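Local coordinates for CELL WALL surface anchor family protein (Streptococcus pneumoniae, PDB 2X9Z), which forms the repeating backbone subunit of the pneumococcal pilus, a cell-wall-anchored fibre that probably serves in adhesion, at residues I5-K10 against W53-T58. The protein carries 1 engineered substitution. Numbering follows the deposited sequence.
Sequences IDKDFK and WSDRMT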
ATOM      1  N   ILE A   5       3.358  -3.717 -11.763  1.00 10.80           N
ATOM      2  CA  ILE A   5       4.163  -3.497 -10.565  1.00 11.07           C
ATOM      3  C   ILE A   5       4.555  -4.799  -9.889  1.00 10.21           C
ATOM      4  O   ILE A   5       3.848  -5.797  -9.994  1.00 12.36           O
ATOM      5  CB  ILE A   5       3.406  -2.603  -9.552  1.00 11.56           C
ATOM      6  CG1 ILE A   5       4.324  -2.132  -8.422  1.00 11.04           C
ATOM      7  CG2 ILE A   5       2.179  -3.323  -9.006  1.00 12.25           C
ATOM      8  CD1 ILE A   5       3.738  -0.989  -7.630  1.00 12.23           C
ATOM      9  N   ASP A   6       5.696  -4.778  -9.215  1.00 10.02           N
ATOM     10  CA  ASP A   6       6.075  -5.882  -8.357  1.00 10.81           C
ATOM     11  C   ASP A   6       6.845  -5.330  -7.165  1.00 10.74           C
ATOM     12  O   ASP A   6       7.491  -4.278  -7.259  1.00 11.62           O
ATOM     13  CB  ASP A   6       6.933  -6.889  -9.114  1.00 12.44           C
ATOM     14  CG  ASP A   6       7.154  -8.172  -8.322  1.00 14.38           C
ATOM     15  OD1 ASP A   6       6.240  -8.594  -7.572  1.00 16.14           O
ATOM     16  OD2 ASP A   6       8.247  -8.761  -8.447  1.00 17.14           O
ATOM     17  N   LYS A   7       6.752  -6.032  -6.043  1.00 11.05           N
ATOM     18  CA  LYS A   7       7.517  -5.689  -4.866  1.00 11.91           C
ATOM     19  C   LYS A   7       8.241  -6.926  -4.365  1.00 11.00           C
ATOM     20  O   LYS A   7       7.651  -8.001  -4.266  1.00 12.56           O
ATOM     21  CB  LYS A   7       6.610  -5.165  -3.765  1.00 13.45           C
ATOM     22  CG  LYS A   7       7.390  -4.839  -2.528  1.00 16.31           C
ATOM     23  CD  LYS A   7       6.526  -4.423  -1.391  1.00 19.03           C
ATOM     24  CE  LYS A   7       7.432  -4.003  -0.269  1.00 21.72           C
ATOM     25  NZ  LYS A   7       6.687  -3.237   0.723  1.00 24.85           N
ATOM     26  N   ASP A   8       9.518  -6.778  -4.038  1.00 11.27           N
ATOM     27  CA  ASP A   8      10.270  -7.906  -3.504  1.00 10.42           C
ATOM     28  C   ASP A   8      11.525  -7.394  -2.810  1.00 10.33           C
ATOM     29  O   ASP A   8      11.740  -6.186  -2.695  1.00 11.94           O
ATOM     30  CB  ASP A   8      10.631  -8.875  -4.643  1.00 12.84           C
ATOM     31  CG  ASP A   8      10.693 -10.333  -4.194  1.00 14.23           C
ATOM     32  OD1 ASP A   8      11.003 -10.609  -3.014  1.00 14.13           O
ATOM     33  OD2 ASP A   8      10.428 -11.213  -5.042  1.00 14.95           O
ATOM     34  N   PHE A   9      12.344  -8.318  -2.339  1.00 11.69           N
ATOM     35  CA  PHE A   9      13.633  -7.943  -1.779  1.00 11.49           C
ATOM     36  C   PHE A   9      14.561  -7.454  -2.886  1.00 11.86           C
ATOM     37  O   PHE A   9      14.303  -7.679  -4.072  1.00 12.87           O
ATOM     38  CB  PHE A   9      14.234  -9.127  -1.025  1.00 11.81           C
ATOM     39  CG  PHE A   9      13.327  -9.665   0.042  1.00 12.36           C
ATOM     40  CD1 PHE A   9      12.805 -10.948  -0.043  1.00 13.24           C
ATOM     41  CD2 PHE A   9      12.967  -8.867   1.116  1.00 13.35           C
ATOM     42  CE1 PHE A   9      11.947 -11.425   0.936  1.00 13.92           C
ATOM     43  CE2 PHE A   9      12.119  -9.347   2.102  1.00 13.98           C
ATOM     44  CZ  PHE A   9      11.606 -10.631   2.005  1.00 14.52           C
ATOM     45  N   LYS A  10      15.624  -6.760  -2.492  1.00 11.98           N
ATOM     46  CA  LYS A  10      16.592  -6.206  -3.437  1.00 14.58           C
ATOM     47  C   LYS A  10      17.013  -7.217  -4.505  1.00 15.85           C
ATOM     48  O   LYS A  10      17.411  -8.342  -4.187  1.00 17.52           O
ATOM     49  CB  LYS A  10      17.823  -5.684  -2.687  1.00 17.04           C
ATOM     50  CG  LYS A  10      18.961  -5.230  -3.585  1.00 21.18           C
ATOM     51  CD  LYS A  10      20.054  -4.570  -2.758  1.00 26.80           C
ATOM     52  CE  LYS A  10      21.160  -4.011  -3.634  1.00 33.20           C
ATOM     53  NZ  LYS A  10      21.875  -5.090  -4.368  1.00 38.20           N
ATOM     54  N   TRP A  53       3.042   6.173  -5.013  1.00 10.24           N
ATOM     55  CA  TRP A  53       3.290   4.887  -4.369  1.00  9.32           C
ATOM     56  C   TRP A  53       3.128   5.055  -2.862  1.00 10.03           C
ATOM     57  O   TRP A  53       3.641   6.003  -2.277  1.00 12.01           O
ATOM     58  CB  TRP A  53       4.700   4.364  -4.662  1.00 10.54           C
ATOM     59  CG  TRP A  53       4.939   4.011  -6.102  1.00  9.07           C
ATOM     60  CD1 TRP A  53       4.839   2.764  -6.672  1.00 10.56           C
ATOM     61  CD2 TRP A  53       5.310   4.910  -7.159  1.00  9.68           C
ATOM     62  NE1 TRP A  53       5.134   2.838  -8.013  1.00 11.30           N
ATOM     63  CE2 TRP A  53       5.423   4.140  -8.337  1.00 10.56           C
ATOM     64  CE3 TRP A  53       5.557   6.287  -7.223  1.00 11.13           C
ATOM     65  CZ2 TRP A  53       5.776   4.699  -9.564  1.00 12.01           C
ATOM     66  CZ3 TRP A  53       5.906   6.840  -8.444  1.00 11.93           C
ATOM     67  CH2 TRP A  53       6.013   6.044  -9.598  1.00 12.53           C
ATOM     68  N   SER A  54       2.437   4.115  -2.237  1.00  8.79           N
ATOM     69  CA  SER A  54       2.162   4.182  -0.814  1.00  9.03           C
ATOM     70  C   SER A  54       2.541   2.820  -0.226  1.00  8.60           C
ATOM     71  O   SER A  54       2.123   1.783  -0.737  1.00 10.52           O
ATOM     72  CB  SER A  54       0.676   4.495  -0.604  1.00  9.75           C
ATOM     73  OG  SER A  54       0.336   4.624   0.765  1.00 10.65           O
ATOM     74  N   ASP A  55       3.323   2.827   0.849  1.00  8.98           N
ATOM     75  CA  ASP A  55       3.878   1.603   1.412  1.00  8.81           C
ATOM     76  C   ASP A  55       3.766   1.621   2.940  1.00  8.76           C
ATOM     77  O   ASP A  55       4.169   2.583   3.585  1.00  8.63           O
ATOM     78  CB  ASP A  55       5.343   1.512   0.976  1.00 11.35           C
ATOM     79  CG  ASP A  55       5.966   0.158   1.216  1.00 13.24           C
ATOM     80  OD1 ASP A  55       5.416  -0.693   1.951  1.00 14.94           O
ATOM     81  OD2 ASP A  55       7.061  -0.039   0.648  1.00 16.70           O
ATOM     82  N   ARG A  56       3.213   0.561   3.522  1.00  8.78           N
ATOM     83  CA  ARG A  56       3.188   0.417   4.980  1.00  9.34           C
ATOM     84  C   ARG A  56       3.605  -0.991   5.345  1.00  8.67           C
ATOM     85  O   ARG A  56       3.460  -1.913   4.544  1.00 10.74           O
ATOM     86  CB  ARG A  56       1.800   0.709   5.550  1.00  8.95           C
ATOM     87  CG  ARG A  56       1.323   2.142   5.363  1.00 10.54           C
ATOM     88  CD  ARG A  56       2.148   3.121   6.213  1.00 10.72           C
ATOM     89  NE  ARG A  56       1.628   4.495   6.178  1.00 11.65           N
ATOM     90  CZ  ARG A  56       1.822   5.354   5.181  1.00 10.45           C
ATOM     91  NH1 ARG A  56       2.507   4.986   4.110  1.00 11.96           N
ATOM     92  NH2 ARG A  56       1.316   6.579   5.252  1.00 12.97           N
HETATM   93  N   MSE A  57       4.122  -1.172   6.552  0.99  9.92           N
HETATM   94  CA  MSE A  57       4.588  -2.500   6.936  1.00 11.51           C
HETATM   95  C   MSE A  57       4.222  -2.855   8.369  1.00 10.05           C
HETATM   96  O   MSE A  57       3.932  -1.982   9.195  0.87 10.78           O
HETATM   97  CB  MSE A  57       6.085  -2.647   6.666  1.00 13.79           C
HETATM   98  CG  MSE A  57       6.962  -1.653   7.402  1.00 13.29           C
HETATM   99 SE   MSE A  57       8.616  -1.304   6.406  0.66 14.11          SE
HETATM  100  CE  MSE A  57       7.814  -0.174   5.028  0.91 15.58           C
ATOM    101  N   THR A  58       4.205  -4.151   8.652  1.00 10.46           N
ATOM    102  CA  THR A  58       3.769  -4.641   9.959  1.00 10.73           C
ATOM    103  C   THR A  58       4.819  -4.337  11.030  1.00 10.94           C
ATOM    104  O   THR A  58       5.974  -4.047  10.715  1.00 11.30           O
ATOM    105  CB  THR A  58       3.393  -6.129   9.896  1.00 10.89           C
ATOM    106  OG1 THR A  58       4.499  -6.876   9.385  1.00 11.64           O
ATOM    107  CG2 THR A  58       2.202  -6.316   8.951  1.00 12.49           C
TER
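Lys-7 and Asp-55 form the tight part of this buried contact. The lysine chain is fully extended, with CG anti to the backbone N (chi1 179°), and it carries NZ across the space between the strands to the carboxylate of Asp-55. NZ of Lys-7 lies 3.1 Å from OD1 of Asp-55, which it meets on the syn side, 25° out of the carboxylate plane, and 3.2 Å from OD2, the weaker contact. NZ of Lys-7 is also joined covalently to CG of Asn-132, forming an intramolecular isopeptide bond. This makes NZ an amide nitrogen, whose single N-H can serve one oxygen of Asp-55 or be shared between the two, in a hydrogen bond rather than an ion pair. Val-134 packs against both side chains.

The CA atoms of Lys-7 and Asp-55 are 10.3 Å apart, the spacing of two facing sheets in a beta sandwich. Strand 4-9 lies at the margin of one sheet and strand 50-57 within the other, next to strand 130-139, which supplies Asn-132. The crosslink therefore ties the first strand of the domain covalently to the opposite sheet, an arrangement characteristic of Gram-positive pilins. A buried acid beside the linked pair is a recurring feature of such bonds and is thought to assist their formation.

Contact is sparser at Ile-5, which is partly exposed. Its CD1 touches CD1 of Trp-53 at 4.0 Å, arriving at the edge of the indole near the ring plane rather than over a face. The indole NE1 is hydrogen-bonded to Thr-40, while Leu-251 from a loop also packs on Ile-5.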